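Side-chain contacts in USG-1 protein homolog (Pseudomonas aeruginosa, PDB 2HJS), which is probably an NAD(P)-dependent, dimeric oxidoreductase of the aspartate-semialdehyde dehydrogenase family, acting on aldehyde or oxo groups: residues Met49-Glu53 with Ser54-Val58; Phe64-Ser67 with Ser68-Leu71; Cys159-Val162 with Ser163-Gly166. All coordinates share one frame; numbering follows the deposited sequence.

Contact 1 of 3, residues Met49-Glu53 with Ser54-Val58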
loop_
_atom_site.group_PDB
_atom_site.type_symbol
_atom_site.label_atom_id
_atom_site.label_comp_id
_atom_site.label_asym_id
_atom_site.label_seq_id
_atom_site.Cartn_x
_atom_site.Cartn_y
_atom_site.Cartn_z
HETATM N N MSE A 49 7.023 -28.641 22.583
HETATM C CA MSE A 49 5.889 -28.147 21.809
HETATM C C MSE A 49 4.782 -29.165 21.779
HETATM O O MSE A 49 5.038 -30.364 21.741
HETATM C CB MSE A 49 6.294 -27.830 20.370
HETATM C CG MSE A 49 7.195 -26.650 20.227
HETATM SE SE MSE A 49 7.610 -26.352 18.342
HETATM C CE MSE A 49 5.788 -26.096 17.612
ATOM N N GLY A 50 3.552 -28.670 21.765
ATOM C CA GLY A 50 2.376 -29.514 21.663
ATOM C C GLY A 50 2.185 -30.068 20.265
ATOM O O GLY A 50 2.401 -29.368 19.276
ATOM N N PHE A 51 1.805 -31.339 20.194
ATOM C CA PHE A 51 1.405 -31.982 18.946
ATOM C C PHE A 51 0.443 -33.124 19.240
ATOM O O PHE A 51 0.774 -34.066 20.007
ATOM C CB PHE A 51 2.604 -32.502 18.151
ATOM C CG PHE A 51 2.214 -33.237 16.892
ATOM C CD1 PHE A 51 1.882 -32.530 15.725
ATOM C CD2 PHE A 51 2.138 -34.636 16.878
ATOM C CE1 PHE A 51 1.507 -33.201 14.551
ATOM C CE2 PHE A 51 1.759 -35.317 15.723
ATOM C CZ PHE A 51 1.445 -34.590 14.543
ATOM N N ALA A 52 -0.743 -33.049 18.635
ATOM C CA ALA A 52 -1.781 -34.079 18.826
ATOM C C ALA A 52 -2.014 -34.411 20.304
ATOM O O ALA A 52 -2.061 -35.591 20.678
ATOM C CB ALA A 52 -1.439 -35.347 18.027
ATOM N N GLU A 53 -2.129 -33.360 21.129
ATOM C CA GLU A 53 -2.370 -33.442 22.604
ATOM C C GLU A 53 -1.178 -33.933 23.444
ATOM O O GLU A 53 -1.205 -33.887 24.692
ATOM C CB GLU A 53 -3.654 -34.235 22.943
ATOM C CG GLU A 53 -4.920 -33.597 22.350
ATOM C CD GLU A 53 -6.202 -34.422 22.539
ATOM O OE1 GLU A 53 -6.163 -35.533 23.138
ATOM O OE2 GLU A 53 -7.270 -33.931 22.081
ATOM N N SER A 54 -0.142 -34.404 22.759
ATOM C CA SER A 54 1.079 -34.839 23.412
ATOM C C SER A 54 2.155 -33.732 23.345
ATOM O O SER A 54 1.970 -32.708 22.680
ATOM C CB SER A 54 1.546 -36.171 22.819
ATOM O OG SER A 54 2.277 -36.001 21.631
ATOM N N SER A 55 3.264 -33.945 24.043
ATOM C CA SER A 55 4.306 -32.941 24.208
ATOM C C SER A 55 5.654 -33.456 23.680
ATOM O O SER A 55 6.166 -34.474 24.153
ATOM C CB SER A 55 4.384 -32.556 25.691
ATOM O OG SER A 55 5.529 -31.783 25.978
ATOM N N LEU A 56 6.221 -32.749 22.700
ATOM C CA LEU A 56 7.437 -33.197 21.993
ATOM C C LEU A 56 8.661 -32.326 22.292
ATOM O O LEU A 56 8.554 -31.106 22.332
ATOM C CB LEU A 56 7.194 -33.178 20.472
ATOM C CG LEU A 56 6.443 -34.328 19.796
ATOM C CD1 LEU A 56 5.052 -34.517 20.385
ATOM C CD2 LEU A 56 6.322 -34.065 18.327
ATOM N N ARG A 57 9.829 -32.941 22.473
ATOM C CA ARG A 57 11.059 -32.163 22.671
ATOM C C ARG A 57 11.625 -31.672 21.328
ATOM O O ARG A 57 11.740 -32.454 20.386
ATOM C CB ARG A 57 12.107 -32.993 23.423
ATOM C CG ARG A 57 13.304 -32.186 23.934
ATOM C CD ARG A 57 14.354 -33.110 24.582
ATOM N NE ARG A 57 15.627 -32.415 24.836
ATOM C CZ ARG A 57 16.576 -32.172 23.918
ATOM N NH1 ARG A 57 16.426 -32.568 22.647
ATOM N NH2 ARG A 57 17.688 -31.528 24.276
ATOM N N VAL A 58 11.968 -30.388 21.233
ATOM C CA VAL A 58 12.642 -29.866 20.026
ATOM C C VAL A 58 14.128 -30.235 20.124
ATOM O O VAL A 58 14.771 -29.927 21.128
ATOM C CB VAL A 58 12.482 -28.330 19.884
ATOM C CG1 VAL A 58 13.263 -27.810 18.689
ATOM C CG2 VAL A 58 10.999 -27.942 19.764
#

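Contact 2 of 3, residues Phe64-Ser67 with Ser68-Leu71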
loop_
_atom_site.group_PDB
_atom_site.type_symbol
_atom_site.label_atom_id
_atom_site.label_comp_id
_atom_site.label_asym_id
_atom_site.label_seq_id
_atom_site.Cartn_x
_atom_site.Cartn_y
_atom_site.Cartn_z
ATOM N N PHE A 64 21.070 -34.024 14.145
ATOM C CA PHE A 64 20.010 -34.922 13.654
ATOM C C PHE A 64 20.417 -35.835 12.505
ATOM O O PHE A 64 21.088 -35.387 11.568
ATOM C CB PHE A 64 18.762 -34.112 13.254
ATOM C CG PHE A 64 17.548 -34.965 12.944
ATOM C CD1 PHE A 64 16.843 -35.604 13.970
ATOM C CD2 PHE A 64 17.099 -35.116 11.625
ATOM C CE1 PHE A 64 15.712 -36.379 13.692
ATOM C CE2 PHE A 64 15.966 -35.889 11.341
ATOM C CZ PHE A 64 15.281 -36.530 12.382
ATOM N N ASP A 65 19.975 -37.099 12.580
ATOM C CA ASP A 65 20.175 -38.100 11.522
ATOM C C ASP A 65 19.000 -38.117 10.556
ATOM O O ASP A 65 17.956 -38.729 10.853
ATOM C CB ASP A 65 20.369 -39.508 12.140
ATOM C CG ASP A 65 20.690 -40.599 11.091
ATOM O OD1 ASP A 65 20.970 -40.300 9.908
ATOM O OD2 ASP A 65 20.655 -41.794 11.467
ATOM N N PHE A 66 19.175 -37.447 9.403
ATOM C CA PHE A 66 18.115 -37.315 8.392
ATOM C C PHE A 66 17.796 -38.627 7.655
ATOM O O PHE A 66 16.761 -38.743 6.993
ATOM C CB PHE A 66 18.438 -36.195 7.382
ATOM C CG PHE A 66 18.140 -34.797 7.887
ATOM C CD1 PHE A 66 16.840 -34.281 7.833
ATOM C CD2 PHE A 66 19.159 -33.987 8.392
ATOM C CE1 PHE A 66 16.545 -32.970 8.283
ATOM C CE2 PHE A 66 18.887 -32.672 8.849
ATOM C CZ PHE A 66 17.570 -32.163 8.792
ATOM N N SER A 67 18.664 -39.630 7.770
ATOM C CA SER A 67 18.299 -40.943 7.244
ATOM C C SER A 67 17.086 -41.534 8.003
ATOM O O SER A 67 16.392 -42.442 7.492
ATOM C CB SER A 67 19.501 -41.909 7.215
ATOM O OG SER A 67 19.955 -42.179 8.527
ATOM N N SER A 68 16.791 -41.000 9.191
ATOM C CA SER A 68 15.695 -41.542 10.007
ATOM C C SER A 68 14.317 -41.091 9.526
ATOM O O SER A 68 13.288 -41.651 9.940
ATOM C CB SER A 68 15.864 -41.135 11.464
ATOM O OG SER A 68 15.671 -39.736 11.591
ATOM N N VAL A 69 14.303 -40.043 8.680
ATOM C CA VAL A 69 13.043 -39.554 8.182
ATOM C C VAL A 69 12.952 -39.735 6.659
ATOM O O VAL A 69 13.983 -39.842 5.927
ATOM C CB VAL A 69 12.758 -38.070 8.663
ATOM C CG1 VAL A 69 12.479 -38.065 10.146
ATOM C CG2 VAL A 69 13.937 -37.129 8.384
ATOM N N GLY A 70 11.712 -39.767 6.178
ATOM C CA GLY A 70 11.434 -39.838 4.748
ATOM C C GLY A 70 11.047 -38.506 4.100
ATOM O O GLY A 70 11.137 -38.371 2.882
ATOM N N LEU A 71 10.588 -37.539 4.898
ATOM C CA LEU A 71 10.218 -36.192 4.433
ATOM C C LEU A 71 10.606 -35.120 5.480
ATOM O O LEU A 71 10.447 -35.367 6.684
ATOM C CB LEU A 71 8.700 -36.103 4.148
ATOM C CG LEU A 71 8.076 -34.750 3.704
ATOM C CD1 LEU A 71 8.645 -34.239 2.344
ATOM C CD2 LEU A 71 6.553 -34.882 3.602
#

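Contact 3 of 3, residues Cys159-Val162 with Ser163-Gly166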
loop_
_atom_site.group_PDB
_atom_site.type_symbol
_atom_site.label_atom_id
_atom_site.label_comp_id
_atom_site.label_asym_id
_atom_site.label_seq_id
_atom_site.Cartn_x
_atom_site.Cartn_y
_atom_site.Cartn_z
ATOM N N CYS A 159 1.570 -4.889 0.480
ATOM C CA CYS A 159 1.689 -4.265 1.803
ATOM C C CYS A 159 1.867 -5.356 2.832
ATOM O O CYS A 159 0.932 -6.129 3.111
ATOM C CB CYS A 159 0.466 -3.426 2.121
ATOM S SG CYS A 159 0.242 -2.084 0.900
ATOM N N LEU A 160 3.081 -5.440 3.364
ATOM C CA LEU A 160 3.485 -6.548 4.211
ATOM C C LEU A 160 3.283 -6.161 5.673
ATOM O O LEU A 160 3.580 -5.036 6.061
ATOM C CB LEU A 160 4.967 -6.886 3.962
ATOM C CG LEU A 160 5.311 -7.914 2.871
ATOM C CD1 LEU A 160 4.754 -7.560 1.558
ATOM C CD2 LEU A 160 6.844 -8.121 2.734
ATOM N N SER A 161 2.781 -7.096 6.468
ATOM C CA SER A 161 2.702 -6.925 7.925
ATOM C C SER A 161 4.077 -7.157 8.556
ATOM O O SER A 161 4.961 -7.743 7.917
ATOM C CB SER A 161 1.745 -7.962 8.489
ATOM O OG SER A 161 2.301 -9.263 8.370
ATOM N N VAL A 162 4.262 -6.733 9.805
ATOM C CA VAL A 162 5.542 -6.936 10.491
ATOM C C VAL A 162 5.880 -8.394 10.797
ATOM O O VAL A 162 7.042 -8.710 11.058
ATOM C CB VAL A 162 5.679 -6.095 11.794
ATOM C CG1 VAL A 162 5.790 -4.627 11.448
ATOM C CG2 VAL A 162 4.539 -6.380 12.786
ATOM N N SER A 163 4.873 -9.279 10.801
ATOM C CA SER A 163 5.138 -10.717 10.987
ATOM C C SER A 163 6.015 -11.260 9.849
ATOM O O SER A 163 6.613 -12.302 9.990
ATOM C CB SER A 163 3.848 -11.524 11.079
ATOM O OG SER A 163 3.166 -11.482 9.835
ATOM N N SER A 164 6.101 -10.537 8.728
ATOM C CA SER A 164 7.009 -10.925 7.644
ATOM C C SER A 164 8.483 -10.923 8.098
ATOM O O SER A 164 9.327 -11.566 7.476
ATOM C CB SER A 164 6.815 -10.008 6.432
ATOM O OG SER A 164 5.676 -10.391 5.651
ATOM N N LEU A 165 8.767 -10.209 9.188
ATOM C CA LEU A 165 10.104 -10.115 9.788
ATOM C C LEU A 165 10.227 -11.009 11.015
ATOM O O LEU A 165 11.186 -10.892 11.788
ATOM C CB LEU A 165 10.427 -8.656 10.191
ATOM C CG LEU A 165 10.129 -7.553 9.156
ATOM C CD1 LEU A 165 10.189 -6.204 9.823
ATOM C CD2 LEU A 165 11.067 -7.614 7.962
ATOM N N GLY A 166 9.254 -11.894 11.202
ATOM C CA GLY A 166 9.287 -12.834 12.308
ATOM C C GLY A 166 8.688 -12.233 13.557
ATOM O O GLY A 166 8.189 -11.115 13.519
HETATM O O HOH W 1 2.959 -9.993 5.827
#

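Contact 1 of 3, residues Met49-Glu53 with Ser54-Val58
Ser54 doubles back on Phe51 and grips its carbonyl oxygen twice. The hydroxyl OG lies 2.9 Å from Phe51 O, nearly along the C=O axis, while the amide Ser54 N reaches the same oxygen from above the carbonyl plane, 52° out of it. Ser54 OG can do this because its chi1 of 83° holds it between the backbone N and the carbonyl carbon. In return Phe51 N donates to Ser54 O at 2.8 Å, and this reciprocal pair closes a type I' turn through Ala52 and Glu53, the two-residue loop of a beta hairpin. Further along, Met49 and Leu56 exchange two more backbone bonds, the straighter from Leu56 N to Met49 O at 2.8 Å.

The CB atoms of Met49, Phe51, Ser54 and Leu56 project from one face of the hairpin, though the chains of Met49 and Phe51 then lead away from the partner strand. Leu56 lays both methyls against Phe51 CB, CD1 at 3.9 Å, and CD2 also meets the ring obliquely. The selenium of Met49, a selenomethionine, comes 4.0 Å from Val58 CG2. Helix 17-28 touches Phe51 through Val23 and Leu26, and strand 36-40 meets Leu56 through Leu38. Asp27 takes the amide of Ala52 in the turn. Chemically, the paired donors on Phe51 O satisfy a turn carbonyl within the hairpin itself, while apolar contacts join the face bearing Phe51 and Leu56 to helix 17-28 and strand 36-40.

Contact 2 of 3, residues Phe64-Ser67 with Ser68-Leu71
The rings of Phe64 and Phe66 meet with Phe64 CD2 poised 3.7 Å above the plane of the Phe66 ring, over its centre, while Phe66 CD1 lies in plane at the edge of Phe64. They flank an Asx turn leading into a short 3-10 turn, on the connection between strands 54-60 and 71-74 of the Rossmann-type domain. Val69 comes to that Phe64 edge too, its CG2 3.8 Å from Phe64 CE2 and CG1 near CZ. CG2 also approaches the Phe66 ring obliquely, and so one methyl serves both aromatics.

In the Asx turn, Asp65 OD1 accepts from Ser67 OG and, at 3.2 Å, from Ser67 N, both reaching it from the same face of the carboxylate. The 3-10 bonds follow: Ser68 N to Asp65 O, then a longer one from Val69 N to Phe66 O at 3.3 Å. Strand 9-12 receives the apolar side, with Ala10 against Phe64 and Val69 and Val12 against Phe66, while the ring of His37 meets that of Phe64.

With chi1 at 68°, the hydroxyl of Ser68 turns back toward the residues before it: OG stands 3.3 Å from Phe64 CZ and donates to Asp65 O at 2.6 Å, almost in line with the C=O bond.

Contact 3 of 3, residues Cys159-Val162 with Ser163-Gly166
Ser161 and Ser163 join their hydroxyls across the first bend after strand 151-160, and Ser161 is the side chain to follow outward. Its CB lies 4.0 Å from Ser163 OG. At the tip, Ser161 OG hydrogen-bonds to that same Ser163 OG at 2.8 Å, and a water at 2.7 Å from Ser161 OG takes a second place. A chi1 of 69° folds Ser161 OG back over its own backbone, where it faces the chain as it curls round. Ser163 OG is held in turn by the side-chain amide of Asn317, at the start of helix 317-336, so the buried hydroxyl pair has a polar partner outside the turn.

The water continues the link to Ser164 OG, 2.8 Å away, bridging two hydroxyls that are too far apart to bond directly. Ser164 OG also rests against Leu160, 3.7 Å from its CG, which places the bridge beside an apolar side chain. The backbone itself winds in a 3-10 turn: Ser164 N donates to Ser161 O, and Leu165 N to Val162 O at 3.0 Å.

Val162 and Ser163 also touch helix 167-181, through Leu173 and Val170. With Gly166 at the N-cap of that helix, what results is a strand-to-helix connection in the dimerisation domain: a serine-lined 3-10 turn, bridged by water, that delivers strand 151-160 into helix 167-181.

Overall arrangement
From the N terminus, the three contacts come in series along the chain; none nests within or crosses another. Contact 1 closes the hairpin of strands 48-51 and 54-60, which forms one margin of the seven-stranded sheet in the nucleotide-binding domain. Contact 2 follows on the same side of the chain's centre, closing the turn that leads from strand 54-60 toward strand 71-74 near the middle of that sheet. Their centres are about 19 Å apart and they do not touch. Contact 3 lies far on in the dimerisation domain, where it joins strand 151-160 to helix 167-181; its centre is about 27 Å from that of contact 1 and about 32 Å from that of contact 2.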